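Local coordinates for protein N-acetyl-beta-D glucosaminidase (Rhizomucor miehei CAU432, PDB 4ZM6) that probably cleaves terminal N-acetyl-beta-D-glucosamine residues as a family 3 glycoside hydrolase and carries a GCN5-related glucosamine N-acetyltransferase region that binds acetyl-CoA, at residues Pro155-Val158 against Ala159-Leu163; Val603-Asn607 against Lys608-Gln612. One frame throughout, in Å; residues are numbered along the deposited sequence.

Interaction 1: residues Pro155-Val158 against Ala159-Leu163; sequences PELV and ARMGL
The guanidinium of Arg160 has Leu157 over one of its faces: CD1 sits 3.1 Å above the plane, shifted from the centre toward the rim. The methyl is nearly equidistant from three atoms of the group, with Leu157 CD1 3.4 Å from Arg160 CZ and the same distance from NH1 and NH2, so it rests on the face and does not meet an edge. The two side chains cross obliquely. Leu157 has CG anti to its own N (chi1 174°), which carries the branched end, CG with its two methyls, alongside the next turn; Arg160 also starts anti but bends at chi3 (-47°), turning its flat end back over the leucine. The same methyl packs on the other neighbour one turn later, Leu157 CD1 lying 3.6 Å from Met161 CG.

These i to i+3 and i to i+4 contacts ride on the start of helix 155-171, in the family 3 glycoside hydrolase N-terminal region, consistent with a TIM-barrel-type domain. Four successive i+4 to i backbone hydrogen bonds run through the first two turns of the helix: Ala159 N to Pro155 O, Arg160 N to Glu156 O, Met161 N to Leu157 O and Gly162 N to Val158 O. The bond from Arg160 N to Glu156 O, 2.9 Å long, is nearly straight (172° at the hydrogen).

Around the helix, Val158 and Ala159 pack on Pro212 and Lys215 of helix 211-217, and Glu156 OE2 forms a long, weak ion pair with Lys215. Arg160 and Leu163 instead touch helix 627-642, through Glu637 and through Arg640 and Glu641, joining the hydrolase region to the acetyltransferase region.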
ATOM      1  N   PRO A 155       8.988  -9.289   2.689  1.00 52.14           N
ATOM      2  CA  PRO A 155       7.634  -9.855   2.768  1.00 53.38           C
ATOM      3  C   PRO A 155       6.765  -9.551   1.554  1.00 55.95           C
ATOM      4  O   PRO A 155       5.834 -10.300   1.265  1.00 57.89           O
ATOM      5  CB  PRO A 155       7.039  -9.192   4.015  1.00 52.71           C
ATOM      6  CG  PRO A 155       8.208  -8.727   4.807  1.00 52.67           C
ATOM      7  CD  PRO A 155       9.246  -8.351   3.795  1.00 51.68           C
ATOM      8  N   GLU A 156       7.063  -8.459   0.855  1.00 58.85           N
ATOM      9  CA  GLU A 156       6.330  -8.114  -0.356  1.00 59.34           C
ATOM     10  C   GLU A 156       6.678  -9.071  -1.499  1.00 57.91           C
ATOM     11  O   GLU A 156       5.796  -9.521  -2.231  1.00 55.51           O
ATOM     12  CB  GLU A 156       6.607  -6.664  -0.757  1.00 61.09           C
ATOM     13  CG  GLU A 156       5.441  -6.006  -1.473  1.00 64.76           C
ATOM     14  CD  GLU A 156       4.151  -6.098  -0.678  1.00 66.97           C
ATOM     15  OE1 GLU A 156       4.170  -5.755   0.529  1.00 67.28           O
ATOM     16  OE2 GLU A 156       3.126  -6.529  -1.257  1.00 68.71           O
ATOM     17  N   LEU A 157       7.961  -9.393  -1.636  1.00 56.67           N
ATOM     18  CA  LEU A 157       8.401 -10.388  -2.610  1.00 55.25           C
ATOM     19  C   LEU A 157       7.789 -11.761  -2.315  1.00 54.07           C
ATOM     20  O   LEU A 157       7.417 -12.484  -3.233  1.00 55.45           O
ATOM     21  CB  LEU A 157       9.928 -10.483  -2.631  1.00 56.38           C
ATOM     22  CG  LEU A 157      10.593 -11.575  -3.479  1.00 57.80           C
ATOM     23  CD1 LEU A 157      10.067 -11.625  -4.902  1.00 58.50           C
ATOM     24  CD2 LEU A 157      12.101 -11.367  -3.500  1.00 59.00           C
ATOM     25  N   VAL A 158       7.669 -12.108  -1.037  1.00 50.50           N
ATOM     26  CA  VAL A 158       7.074 -13.381  -0.648  1.00 48.58           C
ATOM     27  C   VAL A 158       5.584 -13.407  -1.007  1.00 48.73           C
ATOM     28  O   VAL A 158       5.063 -14.431  -1.431  1.00 50.19           O
ATOM     29  CB  VAL A 158       7.292 -13.666   0.857  1.00 48.29           C
ATOM     30  CG1 VAL A 158       6.513 -14.895   1.307  1.00 48.20           C
ATOM     31  CG2 VAL A 158       8.776 -13.852   1.152  1.00 48.09           C
ATOM     32  N   ALA A 159       4.908 -12.275  -0.852  1.00 49.47           N
ATOM     33  CA  ALA A 159       3.495 -12.166  -1.209  1.00 49.38           C
ATOM     34  C   ALA A 159       3.308 -12.311  -2.707  1.00 50.22           C
ATOM     35  O   ALA A 159       2.490 -13.110  -3.174  1.00 50.40           O
ATOM     36  CB  ALA A 159       2.946 -10.825  -0.753  1.00 50.29           C
ATOM     37  N   ARG A 160       4.077 -11.517  -3.443  1.00 51.06           N
ATOM     38  CA  ARG A 160       4.053 -11.499  -4.901  1.00 51.49           C
ATOM     39  C   ARG A 160       4.166 -12.914  -5.466  1.00 51.53           C
ATOM     40  O   ARG A 160       3.339 -13.331  -6.280  1.00 51.91           O
ATOM     41  CB  ARG A 160       5.210 -10.638  -5.415  1.00 52.62           C
ATOM     42  CG  ARG A 160       5.064 -10.155  -6.846  1.00 54.72           C
ATOM     43  CD  ARG A 160       6.426  -9.958  -7.502  1.00 55.94           C
ATOM     44  NE  ARG A 160       7.351  -9.215  -6.652  1.00 56.06           N
ATOM     45  CZ  ARG A 160       8.677  -9.214  -6.790  1.00 57.27           C
ATOM     46  NH1 ARG A 160       9.273  -9.920  -7.753  1.00 56.61           N
ATOM     47  NH2 ARG A 160       9.418  -8.505  -5.946  1.00 57.85           N
ATOM     48  N   MET A 161       5.182 -13.646  -5.005  1.00 50.86           N
ATOM     49  CA  MET A 161       5.465 -14.991  -5.503  1.00 48.87           C
ATOM     50  C   MET A 161       4.466 -16.002  -4.945  1.00 49.01           C
ATOM     51  O   MET A 161       4.068 -16.936  -5.641  1.00 49.17           O
ATOM     52  CB  MET A 161       6.884 -15.422  -5.133  1.00 47.12           C
ATOM     53  CG  MET A 161       8.011 -14.507  -5.608  1.00 47.34           C
ATOM     54  SD  MET A 161       8.207 -14.216  -7.381  1.00 46.89           S
ATOM     55  CE  MET A 161       8.029 -15.872  -7.975  1.00 48.87           C
ATOM     56  N   GLY A 162       4.070 -15.816  -3.689  1.00 49.97           N
ATOM     57  CA  GLY A 162       3.115 -16.707  -3.030  1.00 50.39           C
ATOM     58  C   GLY A 162       1.777 -16.767  -3.748  1.00 52.43           C
ATOM     59  O   GLY A 162       1.334 -17.845  -4.152  1.00 51.90           O
ATOM     60  N   LEU A 163       1.135 -15.606  -3.894  1.00 53.06           N
ATOM     61  CA  LEU A 163      -0.110 -15.481  -4.668  1.00 54.43           C
ATOM     62  C   LEU A 163      -0.020 -16.206  -6.001  1.00 53.69           C
ATOM     63  O   LEU A 163      -0.930 -16.942  -6.376  1.00 56.24           O
ATOM     64  CB  LEU A 163      -0.435 -14.011  -4.966  1.00 56.27           C
ATOM     65  CG  LEU A 163      -1.597 -13.353  -4.225  1.00 57.79           C
ATOM     66  CD1 LEU A 163      -1.242 -13.041  -2.779  1.00 60.08           C
ATOM     67  CD2 LEU A 163      -1.986 -12.082  -4.960  1.00 58.37           C
TER

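Interaction 2: residues Val603-Asn607 against Lys608-Gln612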
ATOM      1  N   VAL A 603     -12.428  -4.857 -17.206  1.00 56.10           N
ATOM      2  CA  VAL A 603     -13.801  -4.723 -17.678  1.00 59.24           C
ATOM      3  C   VAL A 603     -14.616  -5.895 -17.154  1.00 61.88           C
ATOM      4  O   VAL A 603     -14.097  -6.998 -16.998  1.00 65.26           O
ATOM      5  CB  VAL A 603     -13.841  -4.698 -19.222  1.00 58.77           C
ATOM      6  CG1 VAL A 603     -15.246  -4.950 -19.754  1.00 60.04           C
ATOM      7  CG2 VAL A 603     -13.313  -3.370 -19.737  1.00 58.72           C
ATOM      8  N   VAL A 604     -15.894  -5.653 -16.883  1.00 65.21           N
ATOM      9  CA  VAL A 604     -16.799  -6.703 -16.430  1.00 67.07           C
ATOM     10  C   VAL A 604     -17.613  -7.268 -17.603  1.00 70.92           C
ATOM     11  O   VAL A 604     -18.252  -6.517 -18.339  1.00 69.12           O
ATOM     12  CB  VAL A 604     -17.749  -6.172 -15.344  1.00 64.91           C
ATOM     13  CG1 VAL A 604     -18.690  -7.271 -14.886  1.00 65.94           C
ATOM     14  CG2 VAL A 604     -16.954  -5.622 -14.168  1.00 63.39           C
ATOM     15  N   VAL A 605     -17.568  -8.591 -17.766  1.00 76.23           N
ATOM     16  CA  VAL A 605     -18.326  -9.309 -18.804  1.00 79.83           C
ATOM     17  C   VAL A 605     -18.971 -10.545 -18.171  1.00 83.53           C
ATOM     18  O   VAL A 605     -18.274 -11.387 -17.603  1.00 87.77           O
ATOM     19  CB  VAL A 605     -17.414  -9.762 -19.968  1.00 79.74           C
ATOM     20  CG1 VAL A 605     -18.211 -10.535 -21.013  1.00 79.05           C
ATOM     21  CG2 VAL A 605     -16.704  -8.569 -20.601  1.00 79.73           C
ATOM     22  N   ASP A 606     -20.298 -10.645 -18.267  1.00 85.17           N
ATOM     23  CA  ASP A 606     -21.080 -11.681 -17.564  1.00 85.43           C
ATOM     24  C   ASP A 606     -20.911 -11.608 -16.037  1.00 85.68           C
ATOM     25  O   ASP A 606     -21.187 -12.568 -15.321  1.00 85.98           O
ATOM     26  CB  ASP A 606     -20.722 -13.085 -18.081  1.00 84.40           C
ATOM     27  CG  ASP A 606     -21.065 -13.273 -19.550  1.00 83.10           C
ATOM     28  OD1 ASP A 606     -22.267 -13.404 -19.866  1.00 80.02           O
ATOM     29  OD2 ASP A 606     -20.134 -13.308 -20.385  1.00 78.90           O
ATOM     30  N   ASN A 607     -20.483 -10.446 -15.552  1.00 87.62           N
ATOM     31  CA  ASN A 607     -20.100 -10.242 -14.154  1.00 89.23           C
ATOM     32  C   ASN A 607     -18.849 -11.012 -13.680  1.00 87.21           C
ATOM     33  O   ASN A 607     -18.664 -11.245 -12.481  1.00 84.58           O
ATOM     34  CB  ASN A 607     -21.289 -10.465 -13.210  1.00 89.09           C
ATOM     35  CG  ASN A 607     -21.252  -9.537 -12.006  1.00 92.63           C
ATOM     36  OD1 ASN A 607     -20.893  -8.364 -12.126  1.00 96.15           O
ATOM     37  ND2 ASN A 607     -21.616 -10.055 -10.842  1.00 93.57           N
ATOM     38  N   LYS A 608     -17.992 -11.389 -14.629  1.00 83.38           N
ATOM     39  CA  LYS A 608     -16.614 -11.777 -14.337  1.00 81.21           C
ATOM     40  C   LYS A 608     -15.728 -10.564 -14.607  1.00 76.09           C
ATOM     41  O   LYS A 608     -15.880  -9.911 -15.633  1.00 75.98           O
ATOM     42  CB  LYS A 608     -16.154 -12.923 -15.247  1.00 84.61           C
ATOM     43  CG  LYS A 608     -16.508 -14.331 -14.791  1.00 86.91           C
ATOM     44  CD  LYS A 608     -15.547 -15.338 -15.418  1.00 89.91           C
ATOM     45  CE  LYS A 608     -15.863 -16.776 -15.034  1.00 92.64           C
ATOM     46  NZ  LYS A 608     -16.955 -17.356 -15.866  1.00 93.09           N
ATOM     47  N   LYS A 609     -14.807 -10.258 -13.700  1.00 73.45           N
ATOM     48  CA  LYS A 609     -13.777  -9.257 -13.986  1.00 71.00           C
ATOM     49  C   LYS A 609     -12.869  -9.794 -15.089  1.00 67.99           C
ATOM     50  O   LYS A 609     -12.436 -10.939 -15.020  1.00 69.35           O
ATOM     51  CB  LYS A 609     -12.920  -8.964 -12.753  1.00 71.21           C
ATOM     52  CG  LYS A 609     -13.534  -8.032 -11.722  1.00 70.86           C
ATOM     53  CD  LYS A 609     -12.521  -7.764 -10.617  1.00 71.22           C
ATOM     54  CE  LYS A 609     -12.968  -6.682  -9.650  1.00 71.45           C
ATOM     55  NZ  LYS A 609     -14.017  -7.164  -8.710  1.00 72.46           N
ATOM     56  N   HIS A 610     -12.591  -8.975 -16.097  1.00 63.36           N
ATOM     57  CA  HIS A 610     -11.692  -9.355 -17.184  1.00 61.16           C
ATOM     58  C   HIS A 610     -10.555  -8.355 -17.263  1.00 58.21           C
ATOM     59  O   HIS A 610     -10.792  -7.157 -17.403  1.00 58.94           O
ATOM     60  CB  HIS A 610     -12.426  -9.381 -18.527  1.00 62.55           C
ATOM     61  CG  HIS A 610     -13.216 -10.628 -18.764  1.00 64.17           C
ATOM     62  ND1 HIS A 610     -13.030 -11.424 -19.873  1.00 65.25           N
ATOM     63  CD2 HIS A 610     -14.194 -11.217 -18.035  1.00 64.32           C
ATOM     64  CE1 HIS A 610     -13.862 -12.450 -19.820  1.00 66.46           C
ATOM     65  NE2 HIS A 610     -14.578 -12.349 -18.713  1.00 66.01           N
ATOM     66  N   GLY A 611      -9.324  -8.847 -17.174  1.00 52.88           N
ATOM     67  CA  GLY A 611      -8.150  -8.003 -17.283  1.00 50.18           C
ATOM     68  C   GLY A 611      -7.707  -7.948 -18.725  1.00 49.36           C
ATOM     69  O   GLY A 611      -7.571  -8.983 -19.370  1.00 50.94           O
ATOM     70  N   GLN A 612      -7.490  -6.744 -19.241  1.00 47.11           N
ATOM     71  CA  GLN A 612      -7.047  -6.586 -20.610  1.00 46.27           C
ATOM     72  C   GLN A 612      -5.677  -5.944 -20.608  1.00 46.70           C
ATOM     73  O   GLN A 612      -5.497  -4.871 -20.032  1.00 46.56           O
ATOM     74  CB  GLN A 612      -8.037  -5.735 -21.394  1.00 46.75           C
ATOM     75  CG  GLN A 612      -9.456  -6.280 -21.392  1.00 47.44           C
ATOM     76  CD  GLN A 612     -10.336  -5.649 -22.465  1.00 48.86           C
ATOM     77  OE1 GLN A 612     -10.107  -4.514 -22.891  1.00 49.11           O
ATOM     78  NE2 GLN A 612     -11.346  -6.388 -22.912  1.00 48.37           N
TER
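Val605 lies over one face of the His610 imidazole in a CH-pi contact, its CB 4.2 Å from the ring centroid and 20° off the ring normal. The position is offset toward the rim, near CD2 and NE2: Val605 CB is 4.0 Å from His610 CD2. His610 has CG anti to its carbonyl carbon (chi1 -81°), which swings the ring along the strand toward the turn and over the valine, whose CG1 stands anti to its own N. Both lie on the sheet face that Val603 and Lys608 share. Lys608 starts with a similar torsion, but its chain runs out extended, bending at chi4, and its end leads away. Val604 and Lys609 occupy the opposite face as a non-hydrogen-bonded pair; there Val604 CG1 lies 3.9 Å from Lys608 O.

Paired backbone hydrogen bonds join Val603 with His610 and Val605 with Lys608, Lys608 N to Val605 O (3.0 Å) closing the turn. Asp606 and Asn607 both have positive phi (60° for Asp606), so the chain reverses as a type I' turn, the tight two-residue loop of a beta hairpin, whose strands form an antiparallel pair in the mixed sheet of a GNAT fold.

How the interactions relate
Interaction 1 precedes interaction 2 along the chain, and they belong to different family regions: helix 155-171 to the family 3 hydrolase part, hairpin 594-605/608-618 to the GNAT part. Their centres are 25 Å apart and their nearest atoms about 13 Å, so they do not touch. Helix 627-642 relates them. It follows strand 608-618, which begins in interaction 2 and ends with the acetyl-CoA-binding Leu616 and Val618; its early residues Gly628 and Thr629 also bind acetyl-CoA, while a later turn packs on helix 155-171. Thus interaction 1 lies at the seam between the two regions, whereas interaction 2 is a surface turn away from the cofactor site.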